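Local coordinates for antifreeze protein (Marinomonas primoryensis, PDB 3P4G) that probably binds ice through ordered clathrate-like waters held on a right-handed, calcium-dependent beta-helix, at residues K95-Y106 with A114-Y125; G170-V181 with K192-L203. All coordinates share one frame; numbering follows the deposited sequence.

Interaction 1: K95-Y106 with A114-Y125. With CA (calcium ion), chain H; CA (calcium ion), chain G; CA (calcium ion), chain I.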
# COMPACT_ATOMS: atom_id res chain seq x y z
N LYS A 95 20.91 -6.18 2.30
CA LYS A 95 20.13 -5.69 1.17
C LYS A 95 20.00 -6.70 0.03
O LYS A 95 20.97 -7.33 -0.35
CB LYS A 95 20.74 -4.39 0.62
CG LYS A 95 20.02 -3.88 -0.66
CD LYS A 95 20.58 -2.50 -1.10
CE LYS A 95 19.84 -2.07 -2.36
NZ LYS A 95 20.28 -0.71 -2.76
N ILE A 96 18.81 -6.81 -0.54
CA ILE A 96 18.57 -7.63 -1.75
C ILE A 96 18.32 -6.69 -2.92
O ILE A 96 17.55 -5.72 -2.82
CB ILE A 96 17.36 -8.56 -1.58
CG1 ILE A 96 17.65 -9.65 -0.51
CG2 ILE A 96 16.97 -9.26 -2.94
CD1 ILE A 96 16.38 -10.43 -0.14
N ASP A 97 18.99 -6.98 -4.04
CA ASP A 97 18.66 -6.28 -5.28
C ASP A 97 18.34 -7.40 -6.30
O ASP A 97 19.19 -8.27 -6.57
CB ASP A 97 19.88 -5.50 -5.73
CG ASP A 97 19.70 -4.83 -7.11
OD1 ASP A 97 18.56 -4.74 -7.65
OD2 ASP A 97 20.75 -4.34 -7.63
N ALA A 98 17.12 -7.38 -6.81
CA ALA A 98 16.72 -8.35 -7.84
C ALA A 98 17.18 -7.91 -9.24
O ALA A 98 17.18 -8.71 -10.18
CB ALA A 98 15.19 -8.59 -7.79
N GLY A 99 17.64 -6.68 -9.38
CA GLY A 99 18.09 -6.13 -10.65
C GLY A 99 17.04 -5.96 -11.73
O GLY A 99 15.81 -6.07 -11.52
N THR A 100 17.54 -5.69 -12.91
CA THR A 100 16.68 -5.69 -14.09
C THR A 100 16.07 -7.10 -14.30
O THR A 100 16.51 -8.09 -13.69
CB THR A 100 17.42 -5.24 -15.36
OG1 THR A 100 18.38 -6.24 -15.75
CG2 THR A 100 18.15 -3.91 -15.16
N GLY A 101 15.01 -7.16 -15.11
CA GLY A 101 14.35 -8.44 -15.38
C GLY A 101 13.07 -8.58 -14.55
O GLY A 101 12.87 -7.86 -13.57
N ASN A 102 12.27 -9.56 -14.91
CA ASN A 102 10.99 -9.86 -14.23
C ASN A 102 11.28 -10.89 -13.16
O ASN A 102 11.39 -12.09 -13.45
CB ASN A 102 9.99 -10.43 -15.20
CG ASN A 102 9.71 -9.51 -16.38
OD1 ASN A 102 9.56 -8.30 -16.21
ND2 ASN A 102 9.61 -10.08 -17.57
N ASP A 103 11.54 -10.39 -11.97
CA ASP A 103 12.09 -11.21 -10.85
C ASP A 103 11.00 -11.66 -9.85
O ASP A 103 10.00 -10.93 -9.61
CB ASP A 103 13.13 -10.38 -10.11
CG ASP A 103 14.29 -9.99 -10.98
OD1 ASP A 103 15.04 -10.87 -11.46
OD2 ASP A 103 14.48 -8.78 -11.26
N GLU A 104 11.25 -12.81 -9.22
CA GLU A 104 10.28 -13.42 -8.31
C GLU A 104 11.03 -13.64 -7.01
O GLU A 104 12.05 -14.32 -7.00
CB GLU A 104 9.77 -14.73 -8.92
CG GLU A 104 8.82 -15.44 -8.02
CD GLU A 104 7.94 -16.48 -8.71
OE1 GLU A 104 7.89 -16.61 -9.96
OE2 GLU A 104 7.23 -17.19 -7.97
N ILE A 105 10.57 -12.98 -5.95
CA ILE A 105 11.23 -13.07 -4.60
C ILE A 105 10.21 -13.62 -3.58
O ILE A 105 9.05 -13.17 -3.52
CB ILE A 105 11.69 -11.71 -4.12
CG1 ILE A 105 12.84 -11.18 -5.00
CG2 ILE A 105 12.21 -11.80 -2.68
CD1 ILE A 105 13.24 -9.73 -4.64
N TYR A 106 10.63 -14.62 -2.79
CA TYR A 106 9.81 -15.13 -1.75
C TYR A 106 10.66 -15.25 -0.51
O TYR A 106 11.54 -16.11 -0.46
CB TYR A 106 9.31 -16.54 -2.13
CG TYR A 106 8.22 -17.09 -1.22
CD1 TYR A 106 6.88 -17.02 -1.59
CD2 TYR A 106 8.53 -17.67 0.02
CE1 TYR A 106 5.89 -17.55 -0.78
CE2 TYR A 106 7.51 -18.16 0.86
CZ TYR A 106 6.21 -18.10 0.45
OH TYR A 106 5.19 -18.59 1.28
N ALA A 114 17.13 -3.11 3.10
CA ALA A 114 16.47 -2.66 1.90
C ALA A 114 16.23 -3.78 0.88
O ALA A 114 17.01 -4.76 0.80
CB ALA A 114 17.28 -1.57 1.26
N VAL A 115 15.15 -3.68 0.12
CA VAL A 115 14.89 -4.65 -0.97
C VAL A 115 14.55 -3.82 -2.20
O VAL A 115 13.67 -2.95 -2.12
CB VAL A 115 13.68 -5.54 -0.66
CG1 VAL A 115 13.34 -6.40 -1.89
CG2 VAL A 115 13.96 -6.41 0.57
N ASP A 116 15.24 -4.10 -3.32
CA ASP A 116 15.01 -3.37 -4.55
C ASP A 116 14.71 -4.38 -5.62
O ASP A 116 15.57 -5.21 -5.95
CB ASP A 116 16.28 -2.55 -4.89
CG ASP A 116 16.15 -1.74 -6.19
OD1 ASP A 116 15.06 -1.68 -6.82
OD2 ASP A 116 17.19 -1.14 -6.60
N ALA A 117 13.45 -4.43 -6.09
CA ALA A 117 13.08 -5.41 -7.10
C ALA A 117 13.52 -4.96 -8.48
O ALA A 117 13.59 -5.79 -9.41
CB ALA A 117 11.58 -5.74 -7.05
N GLY A 118 13.83 -3.67 -8.61
CA GLY A 118 14.37 -3.05 -9.83
C GLY A 118 13.36 -2.90 -10.95
O GLY A 118 12.13 -3.03 -10.76
N THR A 119 13.88 -2.60 -12.13
CA THR A 119 13.07 -2.55 -13.35
C THR A 119 12.51 -3.98 -13.58
O THR A 119 12.87 -4.97 -12.90
CB THR A 119 13.89 -2.12 -14.57
OG1 THR A 119 14.79 -3.17 -14.91
CG2 THR A 119 14.70 -0.77 -14.27
N GLY A 120 11.52 -4.07 -14.46
CA GLY A 120 10.85 -5.34 -14.71
C GLY A 120 9.59 -5.49 -13.87
O GLY A 120 9.39 -4.76 -12.85
N ASN A 121 8.79 -6.48 -14.24
CA ASN A 121 7.50 -6.77 -13.60
C ASN A 121 7.79 -7.83 -12.53
O ASN A 121 7.88 -9.02 -12.83
CB ASN A 121 6.49 -7.29 -14.63
CG ASN A 121 6.30 -6.30 -15.76
OD1 ASN A 121 5.70 -5.24 -15.58
ND2 ASN A 121 6.83 -6.63 -16.92
N ASP A 122 8.01 -7.33 -11.33
CA ASP A 122 8.53 -8.20 -10.26
C ASP A 122 7.43 -8.68 -9.32
O ASP A 122 6.47 -7.96 -9.09
CB ASP A 122 9.55 -7.47 -9.43
CG ASP A 122 10.71 -6.90 -10.30
OD1 ASP A 122 11.50 -7.69 -10.88
OD2 ASP A 122 10.82 -5.68 -10.44
N GLU A 123 7.68 -9.82 -8.68
CA GLU A 123 6.72 -10.42 -7.74
C GLU A 123 7.47 -10.60 -6.43
O GLU A 123 8.50 -11.31 -6.41
CB GLU A 123 6.24 -11.77 -8.31
CG GLU A 123 5.14 -12.41 -7.50
CD GLU A 123 4.31 -13.49 -8.26
OE1 GLU A 123 4.21 -13.59 -9.55
OE2 GLU A 123 3.71 -14.28 -7.49
N VAL A 124 7.05 -9.88 -5.37
CA VAL A 124 7.77 -9.92 -4.07
C VAL A 124 6.80 -10.40 -3.00
O VAL A 124 5.71 -9.80 -2.85
CB VAL A 124 8.36 -8.53 -3.69
CG1 VAL A 124 9.16 -8.57 -2.34
CG2 VAL A 124 9.28 -8.03 -4.77
N TYR A 125 7.17 -11.46 -2.27
CA TYR A 125 6.38 -11.94 -1.15
C TYR A 125 7.34 -11.93 0.06
O TYR A 125 8.49 -12.47 -0.03
CB TYR A 125 5.94 -13.38 -1.40
CG TYR A 125 5.22 -14.06 -0.27
CD1 TYR A 125 3.83 -14.22 -0.30
CD2 TYR A 125 5.92 -14.56 0.86
CE1 TYR A 125 3.16 -14.82 0.74
CE2 TYR A 125 5.25 -15.17 1.89
CZ TYR A 125 3.85 -15.28 1.83
OH TYR A 125 3.17 -15.93 2.83
CA CA H . 13.47 -6.68 -11.59
CA CA G . 17.00 -9.82 -12.25
CA CA I . 9.82 -3.60 -10.86
O HOH W 1 19.70 -1.62 -5.66
O HOH W 2 17.84 -2.58 -9.13
O HOH W 3 4.49 -16.58 -7.52
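D103 and D122 meet at a shared calcium, bound by D103 OD2 at 2.4 Å and D122 OD1 at 2.3 Å; the carbonyl oxygens of G99, G101, A117 and T119 complete the six ligands. Each carboxylate also gives its other oxygen to the next calcium, D103 OD1 back toward the coil that carries D84 and D122 OD2 on toward D141. D122 OD1 takes a further bond from D103 N on its anti side. At the outer turn N102 OD1 accepts N121 N at 2.8 Å and, weakly, N121 ND2, while N121 continues the ladder to N140. On the strands, D97 and D116 lie alongside with carboxylates 8° apart; each OD1 closes an Asx turn, receiving G99 N or G118 N from above its plane, and a water donates to D97 OD1 and, weakly, to D116 OD2. Y106 and Y125 both set CG opposite the backbone N (chi1 -169° and 175°), which sends both rings the same way, so that they overlap in an offset stack with centroids 4.1 Å apart. A serine in place of Y106 would take away the ring over one face of Y125, which would probably be freer to turn. Parallel coils in register, tied by backbone bonds such as I105 N to E123 O (2.7 Å) and with a calcium between successive turns, make up the right-handed calcium-binding beta-helix.

Interaction 2: G170-V181 with K192-L203. With CA (calcium ion), chain L; CA (calcium ion), chain K; CA (calcium ion), chain M.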
# COMPACT_ATOMS: atom_id res chain seq x y z
N GLY A 170 4.69 2.78 8.35
CA GLY A 170 5.57 3.58 7.51
C GLY A 170 4.82 4.34 6.41
O GLY A 170 3.60 4.60 6.52
N ILE A 171 5.56 4.76 5.38
CA ILE A 171 4.97 5.53 4.29
C ILE A 171 4.95 4.69 3.01
O ILE A 171 6.03 4.33 2.48
CB ILE A 171 5.75 6.88 4.06
CG1 ILE A 171 5.60 7.79 5.29
CG2 ILE A 171 5.16 7.60 2.87
CD1 ILE A 171 6.53 8.96 5.37
N VAL A 172 3.75 4.37 2.54
CA VAL A 172 3.53 3.64 1.27
C VAL A 172 3.24 4.67 0.16
O VAL A 172 2.36 5.54 0.31
CB VAL A 172 2.32 2.68 1.41
CG1 VAL A 172 1.90 2.08 0.06
CG2 VAL A 172 2.63 1.58 2.39
N ASN A 173 4.02 4.59 -0.91
CA ASN A 173 3.82 5.44 -2.07
C ASN A 173 3.73 4.56 -3.30
O ASN A 173 4.69 3.91 -3.69
CB ASN A 173 4.95 6.39 -2.29
CG ASN A 173 4.50 7.58 -3.15
OD1 ASN A 173 3.99 7.46 -4.34
ND2 ASN A 173 4.57 8.74 -2.51
N MET A 174 2.55 4.56 -3.88
CA MET A 174 2.33 3.66 -5.00
C MET A 174 2.76 4.21 -6.31
O MET A 174 2.83 3.46 -7.30
CB MET A 174 0.84 3.26 -5.03
CG MET A 174 0.40 2.50 -3.75
SD MET A 174 1.35 0.99 -3.41
CE MET A 174 0.88 -0.10 -4.79
N GLY A 175 3.08 5.50 -6.34
CA GLY A 175 3.71 6.09 -7.53
C GLY A 175 2.74 6.21 -8.71
O GLY A 175 1.50 6.10 -8.55
N THR A 176 3.29 6.45 -9.87
CA THR A 176 2.45 6.69 -11.06
C THR A 176 1.70 5.40 -11.44
O THR A 176 1.95 4.30 -10.88
CB THR A 176 3.26 7.16 -12.27
OG1 THR A 176 4.10 6.09 -12.73
CG2 THR A 176 4.13 8.48 -11.93
N ASP A 177 0.78 5.57 -12.39
CA ASP A 177 -0.07 4.46 -12.94
C ASP A 177 -1.12 3.96 -11.93
O ASP A 177 -1.32 4.55 -10.86
CB ASP A 177 0.84 3.37 -13.55
CG ASP A 177 1.79 3.97 -14.56
OD1 ASP A 177 3.02 4.03 -14.29
OD2 ASP A 177 1.29 4.44 -15.64
N ASN A 178 -1.81 2.88 -12.31
CA ASN A 178 -3.10 2.52 -11.68
C ASN A 178 -2.84 1.38 -10.69
O ASN A 178 -2.70 0.21 -11.04
CB ASN A 178 -4.07 2.11 -12.71
CG ASN A 178 -4.28 3.19 -13.77
OD1 ASN A 178 -4.25 4.41 -13.49
ND2 ASN A 178 -4.50 2.75 -15.01
N ASP A 179 -2.72 1.78 -9.45
CA ASP A 179 -2.30 0.89 -8.39
C ASP A 179 -3.44 0.45 -7.46
O ASP A 179 -4.41 1.20 -7.26
CB ASP A 179 -1.29 1.60 -7.49
CG ASP A 179 -0.10 2.17 -8.27
OD1 ASP A 179 0.74 1.40 -8.81
OD2 ASP A 179 0.06 3.40 -8.33
N THR A 180 -3.25 -0.73 -6.85
CA THR A 180 -4.21 -1.32 -5.87
C THR A 180 -3.44 -1.53 -4.59
O THR A 180 -2.32 -2.05 -4.61
CB THR A 180 -4.75 -2.65 -6.31
OG1 THR A 180 -5.59 -2.41 -7.44
CG2 THR A 180 -5.56 -3.33 -5.17
N VAL A 181 -4.05 -1.11 -3.49
CA VAL A 181 -3.52 -1.43 -2.14
C VAL A 181 -4.67 -2.04 -1.35
O VAL A 181 -5.80 -1.52 -1.35
CB VAL A 181 -3.06 -0.17 -1.40
CG1 VAL A 181 -2.51 -0.51 0.01
CG2 VAL A 181 -1.97 0.56 -2.24
N LYS A 192 1.14 6.19 6.27
CA LYS A 192 0.50 6.88 5.15
C LYS A 192 0.38 5.94 3.99
O LYS A 192 1.29 5.13 3.74
CB LYS A 192 1.32 8.08 4.71
CG LYS A 192 1.53 9.08 5.86
CD LYS A 192 2.04 10.43 5.35
CE LYS A 192 2.58 11.26 6.51
NZ LYS A 192 1.53 11.54 7.56
N VAL A 193 -0.69 6.12 3.20
CA VAL A 193 -0.79 5.41 1.90
C VAL A 193 -1.11 6.49 0.90
O VAL A 193 -2.17 7.10 0.98
CB VAL A 193 -1.86 4.30 1.85
CG1 VAL A 193 -2.02 3.74 0.37
CG2 VAL A 193 -1.48 3.17 2.78
N LEU A 194 -0.15 6.72 0.00
CA LEU A 194 -0.24 7.74 -1.05
C LEU A 194 -0.33 7.00 -2.36
O LEU A 194 0.62 6.31 -2.75
CB LEU A 194 1.04 8.63 -0.97
CG LEU A 194 1.37 9.11 0.45
CD1 LEU A 194 2.73 9.93 0.46
CD2 LEU A 194 0.22 9.95 1.00
N LEU A 195 -1.49 7.09 -3.01
CA LEU A 195 -1.76 6.32 -4.25
C LEU A 195 -1.18 7.05 -5.48
O LEU A 195 -0.88 6.43 -6.53
CB LEU A 195 -3.28 5.99 -4.38
CG LEU A 195 -3.88 5.32 -3.17
CD1 LEU A 195 -5.43 5.25 -3.36
CD2 LEU A 195 -3.33 3.89 -2.95
N ASP A 196 -0.98 8.35 -5.30
CA ASP A 196 -0.32 9.24 -6.28
C ASP A 196 -1.10 9.33 -7.63
O ASP A 196 -2.31 9.08 -7.68
CB ASP A 196 1.13 8.78 -6.45
CG ASP A 196 2.09 9.95 -6.78
OD1 ASP A 196 3.25 9.91 -6.40
OD2 ASP A 196 1.64 10.94 -7.37
N THR A 197 -0.42 9.66 -8.72
CA THR A 197 -1.11 9.77 -10.02
C THR A 197 -1.69 8.40 -10.46
O THR A 197 -1.28 7.33 -9.97
CB THR A 197 -0.24 10.40 -11.13
OG1 THR A 197 0.67 9.42 -11.66
CG2 THR A 197 0.55 11.64 -10.61
N GLY A 198 -2.62 8.44 -11.40
CA GLY A 198 -3.30 7.21 -11.82
C GLY A 198 -4.66 7.05 -11.14
O GLY A 198 -5.03 7.76 -10.16
N ASP A 199 -5.32 5.99 -11.68
CA ASP A 199 -6.70 5.69 -11.20
C ASP A 199 -6.53 4.56 -10.21
O ASP A 199 -6.35 3.40 -10.60
CB ASP A 199 -7.64 5.31 -12.35
CG ASP A 199 -7.98 6.48 -13.24
OD1 ASP A 199 -7.74 7.63 -12.82
OD2 ASP A 199 -8.50 6.35 -14.37
N ASP A 200 -6.40 4.90 -8.89
CA ASP A 200 -5.99 3.92 -7.87
C ASP A 200 -7.11 3.41 -6.99
O ASP A 200 -8.09 4.13 -6.80
CB ASP A 200 -4.95 4.57 -6.98
CG ASP A 200 -3.74 5.15 -7.79
OD1 ASP A 200 -2.87 4.41 -8.30
OD2 ASP A 200 -3.66 6.36 -7.89
N SER A 201 -6.89 2.21 -6.39
CA SER A 201 -7.86 1.60 -5.49
C SER A 201 -7.18 1.30 -4.15
O SER A 201 -6.11 0.72 -4.14
CB SER A 201 -8.40 0.30 -6.08
OG SER A 201 -9.29 -0.21 -5.06
N LEU A 202 -7.82 1.72 -3.05
CA LEU A 202 -7.38 1.35 -1.69
C LEU A 202 -8.54 0.74 -0.88
O LEU A 202 -9.65 1.28 -0.82
CB LEU A 202 -6.83 2.60 -0.98
CG LEU A 202 -6.57 2.40 0.52
CD1 LEU A 202 -5.53 1.28 0.84
CD2 LEU A 202 -6.14 3.71 1.18
N LEU A 203 -8.24 -0.34 -0.17
CA LEU A 203 -9.13 -0.88 0.82
C LEU A 203 -8.36 -1.02 2.11
O LEU A 203 -7.30 -1.65 2.13
CB LEU A 203 -9.61 -2.28 0.40
CG LEU A 203 -10.36 -3.08 1.49
CD1 LEU A 203 -11.62 -2.33 1.98
CD2 LEU A 203 -10.75 -4.50 1.03
CA CA L . -0.91 5.50 -8.69
CA CA K . 2.67 2.52 -9.43
CA CA M . -4.63 8.50 -7.96
O HOH W 4 -0.38 7.78 -13.74
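V181 spreads its two methyls over the neighbouring coil: CG1 lies beside L202 CD1 at 3.6 Å, while CG2 touches L195 CD2 at 3.7 Å where the two side chains cross and meets V193 CG1 tip to tip. A chi1 of 180° sets V181 CG1 opposite the backbone N and leaves CG2 beside it, where it reaches L195 and V193. M174 runs alongside L195, its chain bent, and V172 rests on V193; these apolar side chains pack together on the inner face of the strands. On the other face, N173 ND2 passes L194 CD1 at 3.7 Å, and N173 OD1 accepts G175 N in the amide plane, on a lone pair, forming an Asx turn. D196 OD1 lies near N173 OD1, two acceptors with no bond between them, while D196 OD2 accepts T197 N on its anti side. At the outer turn N178 OD1 takes D199 N at 2.6 Å in an almost straight bond. A water links D177 N with T197 OG1. The calcium between the coils is held by D179 OD2, D200 OD1 (both 2.3 Å) and the carbonyls of G175, D177, L195 and T197. Since D179 and D200 each serve a second calcium too, the bound carboxylates supply about one negative charge per ion; D177 and D196, on the same turns, are likely to offset part of the rest.

Interaction 1 is complete before interaction 2 begins, and the two sit on the same solenoid with centres 19 Å apart and nearest atoms about 10 Å apart, not touching. Both use the same two rows of parallel strands: 96-97 and 115-116 lie in one row with 171-173 and 192-194, and 104-107 and 123-126 in the other with 180-183 and 201-204. Strands 134-135 and 153-154, with 142-145 and 161-164, fill the interval. The calcium sites of both belong to one file running through those intervening coils, so the metal-bound turns keep a common register along the helix, consistent with a regular surface for ordering water.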